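Local atomic coordinates of putative extracellular solute-binding protein (Bordetella bronchiseptica, PDB entry 4P56), a protein that probably captures small organic acids in the periplasm for a TRAP-type transporter, and binds mandelate. Residues A[143-148]-A[233-238]; A[157-162]-A[291-296]; A[130-135]-A[319-324]; A[47-52]-A[260-265]. All blocks are in the same frame, centred on the assembly; numbering follows the deposited sequence.

Contact 1: residues A[143-148]-A[233-238]. With RMN ((R)-mandelic acid), chain D.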
loop_
_atom_site.group_PDB
_atom_site.type_symbol
_atom_site.label_atom_id
_atom_site.label_comp_id
_atom_site.label_asym_id
_atom_site.label_seq_id
_atom_site.Cartn_x
_atom_site.Cartn_y
_atom_site.Cartn_z
ATOM N N ILE A 143 7.190 -0.615 -7.141
ATOM C CA ILE A 143 6.433 -0.790 -5.929
ATOM C C ILE A 143 6.297 0.583 -5.293
ATOM O O ILE A 143 7.172 1.425 -5.420
ATOM C CB ILE A 143 7.149 -1.746 -4.952
ATOM C CG1 ILE A 143 7.126 -3.176 -5.483
ATOM C CG2 ILE A 143 6.512 -1.678 -3.574
ATOM C CD1 ILE A 143 8.094 -4.123 -4.724
ATOM N N TYR A 144 5.194 0.807 -4.610
ATOM C CA TYR A 144 5.007 2.007 -3.821
ATOM C C TYR A 144 4.284 1.597 -2.525
ATOM O O TYR A 144 3.820 0.477 -2.386
ATOM C CB TYR A 144 4.202 3.090 -4.594
ATOM C CG TYR A 144 2.807 2.657 -5.043
ATOM C CD1 TYR A 144 1.750 2.623 -4.161
ATOM C CD2 TYR A 144 2.568 2.278 -6.341
ATOM C CE1 TYR A 144 0.490 2.222 -4.561
ATOM C CE2 TYR A 144 1.309 1.873 -6.759
ATOM C CZ TYR A 144 0.278 1.841 -5.859
ATOM O OH TYR A 144 -0.979 1.437 -6.261
ATOM N N ALA A 145 4.177 2.536 -1.601
ATOM C CA ALA A 145 3.492 2.287 -0.329
ATOM C C ALA A 145 2.596 3.464 -0.072
ATOM O O ALA A 145 2.874 4.555 -0.570
ATOM C CB ALA A 145 4.496 2.160 0.778
ATOM N N HIS A 146 1.527 3.273 0.700
ATOM C CA HIS A 146 0.747 4.420 1.117
ATOM C C HIS A 146 1.326 5.049 2.390
ATOM O O HIS A 146 2.399 4.653 2.862
ATOM C CB HIS A 146 -0.766 4.088 1.213
ATOM C CG HIS A 146 -1.179 3.120 2.299
ATOM N ND1 HIS A 146 -0.909 3.308 3.645
ATOM C CD2 HIS A 146 -1.994 2.034 2.242
ATOM C CE1 HIS A 146 -1.481 2.348 4.348
ATOM N NE2 HIS A 146 -2.149 1.555 3.519
ATOM N N GLY A 147 0.627 6.028 2.934
ATOM C CA GLY A 147 1.139 6.747 4.079
ATOM C C GLY A 147 0.923 6.007 5.375
ATOM O O GLY A 147 0.534 4.843 5.375
ATOM N N PRO A 148 1.199 6.680 6.494
ATOM C CA PRO A 148 1.046 6.115 7.828
ATOM C C PRO A 148 -0.371 5.600 8.035
ATOM O O PRO A 148 -1.333 6.335 7.780
ATOM C CB PRO A 148 1.271 7.314 8.756
ATOM C CG PRO A 148 1.966 8.326 7.957
ATOM C CD PRO A 148 1.721 8.061 6.516
ATOM N N LEU A 233 0.855 3.215 12.210
ATOM C CA LEU A 233 0.573 1.974 12.897
ATOM C C LEU A 233 1.031 0.792 12.060
ATOM O O LEU A 233 1.395 -0.267 12.598
ATOM C CB LEU A 233 -0.919 1.868 13.201
ATOM C CG LEU A 233 -1.388 0.589 13.901
ATOM C CD1 LEU A 233 -0.675 0.399 15.247
ATOM C CD2 LEU A 233 -2.885 0.575 14.098
ATOM N N TYR A 234 1.014 0.980 10.747
ATOM C CA TYR A 234 1.384 -0.058 9.774
ATOM C C TYR A 234 1.310 0.680 8.425
ATOM O O TYR A 234 0.926 1.867 8.350
ATOM C CB TYR A 234 0.360 -1.225 9.773
ATOM C CG TYR A 234 -0.875 -0.750 9.085
ATOM C CD1 TYR A 234 -1.770 0.048 9.752
ATOM C CD2 TYR A 234 -1.091 -0.997 7.726
ATOM C CE1 TYR A 234 -2.850 0.599 9.113
ATOM C CE2 TYR A 234 -2.186 -0.476 7.084
ATOM C CZ TYR A 234 -3.060 0.338 7.783
ATOM O OH TYR A 234 -4.163 0.914 7.183
ATOM N N SER A 235 1.708 0.017 7.359
ATOM C CA SER A 235 1.443 0.546 6.034
ATOM C C SER A 235 1.219 -0.651 5.101
ATOM O O SER A 235 1.140 -1.786 5.563
ATOM C CB SER A 235 2.600 1.446 5.580
ATOM O OG SER A 235 2.313 1.991 4.311
ATOM N N ASP A 236 1.120 -0.396 3.806
ATOM C CA ASP A 236 0.860 -1.446 2.809
ATOM C C ASP A 236 1.613 -1.035 1.558
ATOM O O ASP A 236 1.842 0.170 1.331
ATOM C CB ASP A 236 -0.635 -1.567 2.502
ATOM C CG ASP A 236 -0.943 -2.643 1.459
ATOM O OD1 ASP A 236 -0.212 -3.676 1.368
ATOM O OD2 ASP A 236 -1.926 -2.438 0.702
ATOM N N THR A 237 2.043 -2.027 0.777
ATOM C CA THR A 237 2.768 -1.753 -0.459
ATOM C C THR A 237 1.925 -2.281 -1.596
ATOM O O THR A 237 1.225 -3.261 -1.426
ATOM C CB THR A 237 4.177 -2.393 -0.475
ATOM O OG1 THR A 237 4.114 -3.768 -0.080
ATOM C CG2 THR A 237 5.126 -1.655 0.516
ATOM N N HIS A 238 1.997 -1.620 -2.738
ATOM C CA HIS A 238 1.401 -2.126 -3.943
ATOM C C HIS A 238 2.479 -2.335 -4.990
ATOM O O HIS A 238 3.532 -1.703 -4.943
ATOM C CB HIS A 238 0.398 -1.106 -4.497
ATOM C CG HIS A 238 -0.803 -0.894 -3.643
ATOM N ND1 HIS A 238 -1.776 0.027 -3.971
ATOM C CD2 HIS A 238 -1.180 -1.438 -2.459
ATOM C CE1 HIS A 238 -2.717 0.016 -3.042
ATOM N NE2 HIS A 238 -2.375 -0.862 -2.114
HETATM C C1 RMN D . -5.463 0.033 0.488
HETATM C C2 RMN D . -5.818 -0.006 -0.852
HETATM C C3 RMN D . -6.269 1.133 -1.494
HETATM C C4 RMN D . -6.410 2.320 -0.795
HETATM C C5 RMN D . -6.067 2.362 0.553
HETATM C C6 RMN D . -5.594 1.221 1.181
HETATM C C7 RMN D . -4.990 -1.212 1.188
HETATM C C10 RMN D . -6.089 -1.707 2.081
HETATM O O8 RMN D . -3.912 -0.988 2.014
HETATM O O11 RMN D . -6.203 -1.316 3.293
HETATM O O12 RMN D . -6.962 -2.489 1.600
HETATM O O HOH W 1 -4.437 0.337 4.640
#
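Tyr144 and His238 are a hydrogen-bonded pair of the antiparallel ladder between strands 139-145 and 237-242, in a periplasmic solute-binding fold. Two backbone bonds close the pair, Tyr144 N to His238 O at 3.0 Å and His238 N to Tyr144 O at 2.8 Å. The side chains pack just as tightly. His238 CB lies over one face of the phenol, 3.2 Å from Tyr144 CZ, and Tyr144 OH is hydrogen-bonded to His238 ND1 at 2.8 Å, in the imidazole plane; the rings are inclined at 64°. Ala145 and Thr237, the non-hydrogen-bonded pair, bring their methyls together on the opposite face of the sheet, Ala145 CB being 3.9 Å from Thr237 CG2.

The other end is looser, with a single bridging water and the ligand. After the bond from His146 N to Asp236 O the chains part, and Ser235 OG reaches His146 O at 3.0 Å from above the carbonyl plane. Pro148 is partly exposed. Here the loop residues after strand 139-145 and before strand 237-242 line part of the mandelate pocket: the ligand hydroxyl O8 donates to Asp236 OD2 at 2.8 Å, an oxygen also bonded to Ser91 OG. His146 ND1 donates to Gly147 O in the ring plane, which fixes the rotation of the imidazole with NE2 toward the ligand. A water links His146 NE2 and Tyr234 OH to O8, and donates to the mandelate carboxylate oxygen O11 over 2.8 Å.

Contact 2: residues A[157-162]-A[291-296]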
loop_
_atom_site.group_PDB
_atom_site.type_symbol
_atom_site.label_atom_id
_atom_site.label_comp_id
_atom_site.label_asym_id
_atom_site.label_seq_id
_atom_site.Cartn_x
_atom_site.Cartn_y
_atom_site.Cartn_z
ATOM N N PRO A 157 -13.401 4.731 21.050
ATOM C CA PRO A 157 -12.089 5.367 21.021
ATOM C C PRO A 157 -10.984 4.383 21.333
ATOM O O PRO A 157 -11.186 3.400 22.060
ATOM C CB PRO A 157 -12.180 6.429 22.114
ATOM C CG PRO A 157 -13.216 5.925 23.057
ATOM C CD PRO A 157 -14.193 5.141 22.227
ATOM N N VAL A 158 -9.821 4.629 20.748
ATOM C CA VAL A 158 -8.649 3.806 21.013
ATOM C C VAL A 158 -7.575 4.668 21.660
ATOM O O VAL A 158 -6.846 5.380 20.975
ATOM C CB VAL A 158 -8.068 3.176 19.724
ATOM C CG1 VAL A 158 -6.857 2.292 20.068
ATOM C CG2 VAL A 158 -9.121 2.362 18.997
ATOM N N LYS A 159 -7.482 4.591 22.982
ATOM C CA LYS A 159 -6.522 5.371 23.744
ATOM C C LYS A 159 -5.573 4.500 24.579
ATOM O O LYS A 159 -4.502 4.953 24.940
ATOM C CB LYS A 159 -7.266 6.361 24.646
ATOM C CG LYS A 159 -7.988 7.465 23.856
ATOM C CD LYS A 159 -8.884 8.338 24.743
ATOM C CE LYS A 159 -10.249 7.706 24.938
ATOM N NZ LYS A 159 -11.166 8.503 25.814
ATOM N N GLN A 160 -5.967 3.259 24.876
ATOM C CA GLN A 160 -5.084 2.320 25.580
ATOM C C GLN A 160 -5.159 0.955 24.902
ATOM O O GLN A 160 -6.119 0.675 24.192
ATOM C CB GLN A 160 -5.477 2.194 27.035
ATOM C CG GLN A 160 -6.759 1.401 27.218
ATOM C CD GLN A 160 -7.319 1.502 28.625
ATOM O OE1 GLN A 160 -6.823 0.857 29.550
ATOM N NE2 GLN A 160 -8.357 2.318 28.793
ATOM N N ILE A 161 -4.146 0.117 25.107
ATOM C CA ILE A 161 -3.996 -1.115 24.310
ATOM C C ILE A 161 -5.262 -1.980 24.419
ATOM O O ILE A 161 -5.701 -2.590 23.440
ATOM C CB ILE A 161 -2.712 -1.903 24.712
ATOM C CG1 ILE A 161 -2.483 -3.136 23.810
ATOM C CG2 ILE A 161 -2.784 -2.353 26.151
ATOM C CD1 ILE A 161 -1.984 -2.814 22.443
ATOM N N GLY A 162 -5.862 -1.995 25.604
ATOM C CA GLY A 162 -7.036 -2.803 25.848
ATOM C C GLY A 162 -8.237 -2.412 24.997
ATOM O O GLY A 162 -9.123 -3.234 24.793
ATOM N N GLU A 291 -13.206 12.442 16.912
ATOM C CA GLU A 291 -12.350 12.578 18.090
ATOM C C GLU A 291 -10.968 12.056 17.753
ATOM O O GLU A 291 -10.737 10.851 17.615
ATOM C CB GLU A 291 -12.897 11.838 19.304
ATOM C CG GLU A 291 -12.025 12.044 20.542
ATOM C CD GLU A 291 -12.463 11.235 21.752
ATOM O OE1 GLU A 291 -13.471 10.497 21.662
ATOM O OE2 GLU A 291 -11.798 11.359 22.808
ATOM N N LEU A 292 -10.024 12.978 17.641
ATOM C CA LEU A 292 -8.713 12.655 17.118
ATOM C C LEU A 292 -7.706 12.431 18.252
ATOM O O LEU A 292 -7.482 13.312 19.079
ATOM C CB LEU A 292 -8.259 13.807 16.237
ATOM C CG LEU A 292 -6.912 13.615 15.544
ATOM C CD1 LEU A 292 -6.917 12.382 14.636
ATOM C CD2 LEU A 292 -6.545 14.870 14.731
ATOM N N VAL A 293 -7.090 11.257 18.281
ATOM C CA VAL A 293 -6.150 10.908 19.342
ATOM C C VAL A 293 -4.751 10.774 18.765
ATOM O O VAL A 293 -4.580 10.259 17.654
ATOM C CB VAL A 293 -6.575 9.581 20.022
ATOM C CG1 VAL A 293 -5.567 9.143 21.077
ATOM C CG2 VAL A 293 -7.938 9.733 20.636
ATOM N N LYS A 294 -3.757 11.274 19.495
ATOM C CA LYS A 294 -2.363 10.939 19.214
ATOM C C LYS A 294 -1.969 9.862 20.209
ATOM O O LYS A 294 -2.032 10.074 21.414
ATOM C CB LYS A 294 -1.441 12.144 19.359
ATOM C CG LYS A 294 0.035 11.824 19.080
ATOM C CD LYS A 294 0.857 13.111 18.935
ATOM C CE LYS A 294 2.335 12.857 18.639
ATOM N NZ LYS A 294 3.141 12.513 19.851
ATOM N N ALA A 295 -1.554 8.706 19.706
ATOM C CA ALA A 295 -1.186 7.598 20.577
ATOM C C ALA A 295 -0.205 8.089 21.622
ATOM O O ALA A 295 0.805 8.683 21.277
ATOM C CB ALA A 295 -0.551 6.467 19.759
ATOM N N ASP A 296 -0.477 7.846 22.895
ATOM C CA ASP A 296 0.467 8.304 23.926
ATOM C C ASP A 296 1.584 7.283 24.056
ATOM O O ASP A 296 1.507 6.220 23.439
ATOM C CB ASP A 296 -0.223 8.622 25.256
ATOM C CG ASP A 296 -0.781 7.395 25.954
ATOM O OD1 ASP A 296 -0.430 6.264 25.600
ATOM O OD2 ASP A 296 -1.565 7.577 26.903
HETATM O O HOH W 2 -2.403 4.284 26.552
HETATM O O HOH W 3 -3.154 7.064 23.759
HETATM O O HOH W 4 -4.572 6.913 27.416
#
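Lys159 O is gripped by three waters, each of which passes on to Asp296, so the two residues meet through solvent and no direct hydrogen bond joins the segments. One water donates to Lys159 O at 2.7 Å and also to Asp296 OD1 at 3.0 Å. A second gives Lys159 O a bond of 2.8 Å while accepting from Asp296 N at 2.9 Å. The third makes a longer bridge, 3.2 Å to Lys159 O, and donates to Asp296 OD2 as well. Asp296 has a further duty as the N-cap of helix 297-307, its OD1 accepting from Leu299 N, which means that the water network and the helix start share one carboxylate.

The dry part of the contact is small. Val293 leaves its strand toward the loop, and Lys159 CG, running across it at about a right angle, touches Val293 CG2 at 3.9 Å. A bend in the lysine chain (chi3 -85°) turns its end toward Glu291, but Lys159 NZ stays 4.2 Å from Glu291 OE2, beyond a salt bridge; any attraction is probably weak at this exposed place. Beside it, Pro157 CB lies near Glu291 OE1.

The contact belongs to the outer margin of the mixed six-stranded sheet. Strand 291-294 is its last strand, parallel to 225-228, while 157-162 lies in the connection from strand 149-153 to strand 168-171 and is tied to the same neighbour, strand 225-228, by the bond between Val158 O and Thr227 OG1.

Contact 3: residues A[130-135]-A[319-324]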
loop_
_atom_site.group_PDB
_atom_site.type_symbol
_atom_site.label_atom_id
_atom_site.label_comp_id
_atom_site.label_asym_id
_atom_site.label_seq_id
_atom_site.Cartn_x
_atom_site.Cartn_y
_atom_site.Cartn_z
ATOM N N LEU A 130 14.587 -8.964 -5.585
ATOM C CA LEU A 130 14.017 -9.349 -6.873
ATOM C C LEU A 130 14.269 -10.821 -7.199
ATOM O O LEU A 130 13.419 -11.471 -7.816
ATOM C CB LEU A 130 14.588 -8.496 -8.008
ATOM C CG LEU A 130 14.177 -7.019 -8.081
ATOM C CD1 LEU A 130 14.810 -6.421 -9.285
ATOM C CD2 LEU A 130 12.672 -6.827 -8.151
ATOM N N LYS A 131 15.452 -11.334 -6.833
ATOM C CA LYS A 131 15.829 -12.706 -7.158
ATOM C C LYS A 131 14.954 -13.797 -6.542
ATOM O O LYS A 131 14.938 -14.921 -7.039
ATOM C CB LYS A 131 17.313 -12.970 -6.827
ATOM C CG LYS A 131 17.687 -12.784 -5.363
ATOM C CD LYS A 131 19.186 -12.999 -5.172
ATOM C CE LYS A 131 19.543 -13.296 -3.735
ATOM N NZ LYS A 131 21.019 -13.532 -3.594
ATOM N N ALA A 132 14.203 -13.447 -5.504
ATOM C CA ALA A 132 13.297 -14.384 -4.839
ATOM C C ALA A 132 12.019 -14.723 -5.652
ATOM O O ALA A 132 11.283 -15.668 -5.309
ATOM C CB ALA A 132 12.921 -13.815 -3.501
ATOM N N ASP A 133 11.743 -13.923 -6.681
ATOM C CA ASP A 133 10.699 -14.202 -7.684
ATOM C C ASP A 133 9.284 -14.197 -7.088
ATOM O O ASP A 133 8.419 -14.950 -7.537
ATOM C CB ASP A 133 10.978 -15.568 -8.356
ATOM C CG ASP A 133 10.322 -15.723 -9.708
ATOM O OD1 ASP A 133 10.017 -14.685 -10.356
ATOM O OD2 ASP A 133 10.156 -16.911 -10.130
ATOM N N GLU A 134 9.020 -13.329 -6.117
ATOM C CA GLU A 134 7.667 -13.258 -5.555
ATOM C C GLU A 134 6.609 -12.877 -6.597
ATOM O O GLU A 134 5.450 -13.274 -6.449
ATOM C CB GLU A 134 7.606 -12.262 -4.413
ATOM C CG GLU A 134 8.403 -12.653 -3.193
ATOM C CD GLU A 134 8.113 -11.772 -2.022
ATOM O OE1 GLU A 134 8.026 -10.508 -2.193
ATOM O OE2 GLU A 134 7.933 -12.356 -0.912
ATOM N N HIS A 135 6.987 -12.095 -7.617
ATOM C CA HIS A 135 6.039 -11.630 -8.651
ATOM C C HIS A 135 6.101 -12.526 -9.895
ATOM O O HIS A 135 6.055 -12.046 -11.026
ATOM C CB HIS A 135 6.333 -10.158 -9.032
ATOM C CG HIS A 135 6.123 -9.203 -7.903
ATOM N ND1 HIS A 135 7.005 -9.079 -6.854
ATOM C CD2 HIS A 135 5.098 -8.372 -7.646
ATOM C CE1 HIS A 135 6.519 -8.204 -5.983
ATOM N NE2 HIS A 135 5.363 -7.777 -6.441
ATOM N N LYS A 319 15.652 -15.307 4.963
ATOM C CA LYS A 319 16.653 -16.375 4.940
ATOM C C LYS A 319 16.127 -17.538 4.113
ATOM O O LYS A 319 16.864 -18.137 3.312
ATOM C CB LYS A 319 16.980 -16.841 6.363
ATOM C CG LYS A 319 18.036 -17.914 6.423
ATOM C CD LYS A 319 18.272 -18.407 7.864
ATOM C CE LYS A 319 19.608 -19.113 8.000
ATOM N NZ LYS A 319 19.875 -19.490 9.418
ATOM N N ALA A 320 14.853 -17.871 4.305
ATOM C CA ALA A 320 14.247 -18.970 3.531
ATOM C C ALA A 320 14.297 -18.666 2.022
ATOM O O ALA A 320 14.486 -19.562 1.216
ATOM C CB ALA A 320 12.810 -19.218 3.972
ATOM N N LYS A 321 14.130 -17.399 1.647
ATOM C CA LYS A 321 14.104 -17.041 0.251
ATOM C C LYS A 321 15.493 -16.800 -0.314
ATOM O O LYS A 321 15.627 -16.414 -1.485
ATOM C CB LYS A 321 13.258 -15.783 0.013
ATOM C CG LYS A 321 11.772 -15.999 0.197
ATOM C CD LYS A 321 11.188 -16.916 -0.878
ATOM C CE LYS A 321 9.651 -16.910 -0.814
ATOM N NZ LYS A 321 8.980 -17.765 -1.824
ATOM N N GLY A 322 16.527 -16.981 0.495
ATOM C CA GLY A 322 17.873 -16.891 -0.029
ATOM C C GLY A 322 18.380 -15.468 -0.191
ATOM O O GLY A 322 19.335 -15.225 -0.911
ATOM N N ILE A 323 17.769 -14.520 0.491
ATOM C CA ILE A 323 18.250 -13.135 0.379
ATOM C C ILE A 323 18.970 -12.693 1.636
ATOM O O ILE A 323 18.870 -13.355 2.688
ATOM C CB ILE A 323 17.119 -12.165 0.066
ATOM C CG1 ILE A 323 16.223 -12.005 1.269
ATOM C CG2 ILE A 323 16.336 -12.572 -1.182
ATOM C CD1 ILE A 323 16.509 -10.724 1.940
ATOM N N ASP A 324 19.710 -11.584 1.523
ATOM C CA ASP A 324 20.405 -10.975 2.661
ATOM C C ASP A 324 19.471 -10.081 3.505
ATOM O O ASP A 324 19.353 -8.875 3.291
ATOM C CB ASP A 324 21.613 -10.160 2.197
ATOM C CG ASP A 324 22.542 -9.779 3.359
ATOM O OD1 ASP A 324 22.113 -9.825 4.537
ATOM O OD2 ASP A 324 23.693 -9.407 3.082
HETATM O O HOH W 5 9.088 -16.690 -4.376
#
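The flat group that matters between Lys131 and Gly322 is a peptide: the carbonyl oxygen Gly322 O is met by Lys131 CE at 3.4 Å. This peptide belongs to a Schellman motif that ends helix 310-320. Gly322 is the first residue to depart from the helical backbone, with a positive phi of 80°, and Gly322 N bonds back to Lys319 O at 3.1 Å. Lys131 reaches it with CG set between the backbone N and the carbonyl carbon (chi1 60°) and the rest of the chain extended; its ammonium NZ is 3.6 Å from Gly322 O, a proximity and not a hydrogen bond.

Apolar packing fills the middle. Ala132 CB points at the helix end and touches Lys321 CB at 4.0 Å, with Ile323 CG2 a little farther, 4.3 Å from Ala132 CB. Ile323 is the buried member, also resting on Leu129 of helix 114-129. The next residue, Asp324, caps helix 325-340 through Ala327 N, so the short link 321-324 passes the chain from one helix to the next beside the 3-10 turn 130-132.

Polar coupling is indirect. The chain of Lys321 bends at chi2 (-68°), and a single water bridges the segments, accepting from Lys321 NZ at 2.8 Å and donating to Ala132 O at 2.6 Å.

Contact 4: residues A[47-52]-A[260-265]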
loop_
_atom_site.group_PDB
_atom_site.type_symbol
_atom_site.label_atom_id
_atom_site.label_comp_id
_atom_site.label_asym_id
_atom_site.label_seq_id
_atom_site.Cartn_x
_atom_site.Cartn_y
_atom_site.Cartn_z
HETATM N N MSE A 47 -2.711 8.052 -14.156
HETATM C CA MSE A 47 -3.056 8.861 -15.332
HETATM C C MSE A 47 -1.868 9.758 -15.731
HETATM O O MSE A 47 -1.444 9.749 -16.887
HETATM C CB MSE A 47 -4.324 9.680 -15.076
HETATM C CG MSE A 47 -5.576 8.816 -14.983
HETATM SE SE MSE A 47 -5.946 7.775 -16.629
HETATM C CE MSE A 47 -4.971 6.138 -16.377
ATOM N N PRO A 48 -1.319 10.527 -14.774
ATOM C CA PRO A 48 -0.145 11.324 -15.157
ATOM C C PRO A 48 1.026 10.470 -15.628
ATOM O O PRO A 48 1.777 10.880 -16.517
ATOM C CB PRO A 48 0.226 12.093 -13.881
ATOM C CG PRO A 48 -0.867 11.815 -12.868
ATOM C CD PRO A 48 -1.936 10.972 -13.508
ATOM N N TRP A 49 1.183 9.290 -15.040
ATOM C CA TRP A 49 2.288 8.402 -15.407
ATOM C C TRP A 49 2.079 7.922 -16.841
ATOM O O TRP A 49 3.007 7.864 -17.636
ATOM C CB TRP A 49 2.297 7.222 -14.440
ATOM C CG TRP A 49 3.359 6.184 -14.635
ATOM C CD1 TRP A 49 4.718 6.341 -14.504
ATOM C CD2 TRP A 49 3.148 4.802 -14.949
ATOM N NE1 TRP A 49 5.351 5.132 -14.699
ATOM C CE2 TRP A 49 4.411 4.179 -14.982
ATOM C CE3 TRP A 49 2.008 4.026 -15.195
ATOM C CZ2 TRP A 49 4.564 2.820 -15.271
ATOM C CZ3 TRP A 49 2.168 2.671 -15.471
ATOM C CH2 TRP A 49 3.432 2.092 -15.502
ATOM N N GLY A 50 0.841 7.586 -17.178
ATOM C CA GLY A 50 0.516 7.219 -18.551
ATOM C C GLY A 50 0.833 8.359 -19.526
ATOM O O GLY A 50 1.324 8.147 -20.639
ATOM N N GLU A 51 0.576 9.588 -19.101
ATOM C CA GLU A 51 0.898 10.739 -19.946
ATOM C C GLU A 51 2.427 10.850 -20.143
ATOM O O GLU A 51 2.913 11.202 -21.242
ATOM C CB GLU A 51 0.312 11.991 -19.311
ATOM C CG GLU A 51 -1.168 12.119 -19.623
ATOM C CD GLU A 51 -1.362 12.463 -21.080
ATOM O OE1 GLU A 51 -1.088 13.629 -21.431
ATOM O OE2 GLU A 51 -1.738 11.572 -21.880
ATOM N N GLU A 52 3.182 10.551 -19.085
ATOM C CA GLU A 52 4.641 10.609 -19.176
ATOM C C GLU A 52 5.129 9.577 -20.182
ATOM O O GLU A 52 6.005 9.875 -20.961
ATOM C CB GLU A 52 5.331 10.394 -17.808
ATOM C CG GLU A 52 5.171 11.552 -16.808
ATOM C CD GLU A 52 6.051 11.403 -15.550
ATOM O OE1 GLU A 52 7.126 10.789 -15.624
ATOM O OE2 GLU A 52 5.669 11.909 -14.477
ATOM N N ARG A 260 12.693 3.082 -17.336
ATOM C CA ARG A 260 13.258 4.303 -16.744
ATOM C C ARG A 260 12.185 5.148 -16.038
ATOM O O ARG A 260 12.457 5.834 -15.046
ATOM C CB ARG A 260 13.930 5.082 -17.858
ATOM C CG ARG A 260 14.527 6.405 -17.512
ATOM C CD ARG A 260 15.431 6.854 -18.689
ATOM N NE ARG A 260 14.668 7.232 -19.879
ATOM C CZ ARG A 260 14.710 6.615 -21.068
ATOM N NH1 ARG A 260 15.475 5.550 -21.284
ATOM N NH2 ARG A 260 13.960 7.070 -22.063
ATOM N N LEU A 261 10.967 5.083 -16.556
ATOM C CA LEU A 261 9.829 5.796 -15.982
ATOM C C LEU A 261 9.173 4.972 -14.875
ATOM O O LEU A 261 8.219 5.406 -14.240
ATOM C CB LEU A 261 8.807 6.110 -17.070
ATOM C CG LEU A 261 9.253 7.195 -18.053
ATOM C CD1 LEU A 261 8.255 7.356 -19.199
ATOM C CD2 LEU A 261 9.476 8.552 -17.318
ATOM N N SER A 262 9.693 3.773 -14.630
ATOM C CA SER A 262 9.124 2.926 -13.582
ATOM C C SER A 262 10.045 2.933 -12.365
ATOM O O SER A 262 10.720 3.928 -12.110
ATOM C CB SER A 262 8.890 1.511 -14.131
ATOM O OG SER A 262 7.909 1.529 -15.182
ATOM N N GLY A 263 10.085 1.833 -11.608
ATOM C CA GLY A 263 11.004 1.736 -10.483
ATOM C C GLY A 263 10.961 2.955 -9.580
ATOM O O GLY A 263 9.927 3.319 -9.090
ATOM N N ARG A 264 12.105 3.576 -9.341
ATOM C CA ARG A 264 12.190 4.631 -8.347
ATOM C C ARG A 264 11.357 5.856 -8.750
ATOM O O ARG A 264 10.794 6.580 -7.893
ATOM C CB ARG A 264 13.656 5.019 -8.218
ATOM C CG ARG A 264 13.944 5.943 -7.094
ATOM C CD ARG A 264 15.394 6.307 -7.217
ATOM N NE ARG A 264 16.047 6.287 -5.930
ATOM C CZ ARG A 264 15.884 7.234 -5.020
ATOM N NH1 ARG A 264 15.083 8.269 -5.266
ATOM N NH2 ARG A 264 16.525 7.148 -3.863
ATOM N N HIS A 265 11.316 6.115 -10.053
ATOM C CA HIS A 265 10.534 7.245 -10.593
ATOM C C HIS A 265 9.061 7.063 -10.288
ATOM O O HIS A 265 8.397 7.986 -9.830
ATOM C CB HIS A 265 10.715 7.328 -12.097
ATOM C CG HIS A 265 10.016 8.485 -12.731
ATOM N ND1 HIS A 265 10.540 9.760 -12.738
ATOM C CD2 HIS A 265 8.845 8.558 -13.398
ATOM C CE1 HIS A 265 9.718 10.569 -13.381
ATOM N NE2 HIS A 265 8.673 9.868 -13.784
#
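The striking feature is a short bond between histidine and carboxylate: His265 NE2 donates to Glu52 OE1 over only 2.6 Å, with an N-H...O angle of 154°. It links helix 40-56 to the first turn of helix 263-285, a helix-to-helix contact on the outer part of the fold. The two side chains come from opposite directions. The oxygen uses its syn lone pair, and the carboxylate plane stands 75° from the imidazole, meeting that ring at its edge. Such a close acid would probably favour the protonated form of the histidine.

A second clasp lies one turn earlier on helix 40-56. Trp49 NE1 donates to Leu261 O at 2.9 Å; the acceptor is in the indole plane, yet the donor stands 49° out of the carbonyl plane and so misses a lone pair. Leu261 itself sits in the turn after helix 252-260. The Leu261 side chain packs against Glu52, its CD2 being 3.7 Å from Glu52 OE1.

Ser262 OG, whose own hydrogen bond is to Leu258 O, meets the rim of the indole in its plane, 3.6 Å from Trp49 CZ2.

None of the four contacts touches another. Contact 1 lies near the centre of the chain, about 4 Å from it, with the centres of the other three about 19 to 21 Å away. Contacts 2 and 4 are on opposite sides of the chain's centre, about 39 Å between centres, although helix 263-285 and strand 291-294 follow each other in sequence. Contact 1 pairs two strands of the three-stranded antiparallel sheet, whereas contact 2 edges the mixed sheet. Along the chain, contact 1 is nested inside contacts 3 and 4 and crosses contact 2; contact 2 is nested inside contact 3, and contact 4 crosses both 2 and 3. The chain therefore returns repeatedly between distant regions, and the central strand pairing carries part of the ligand pocket.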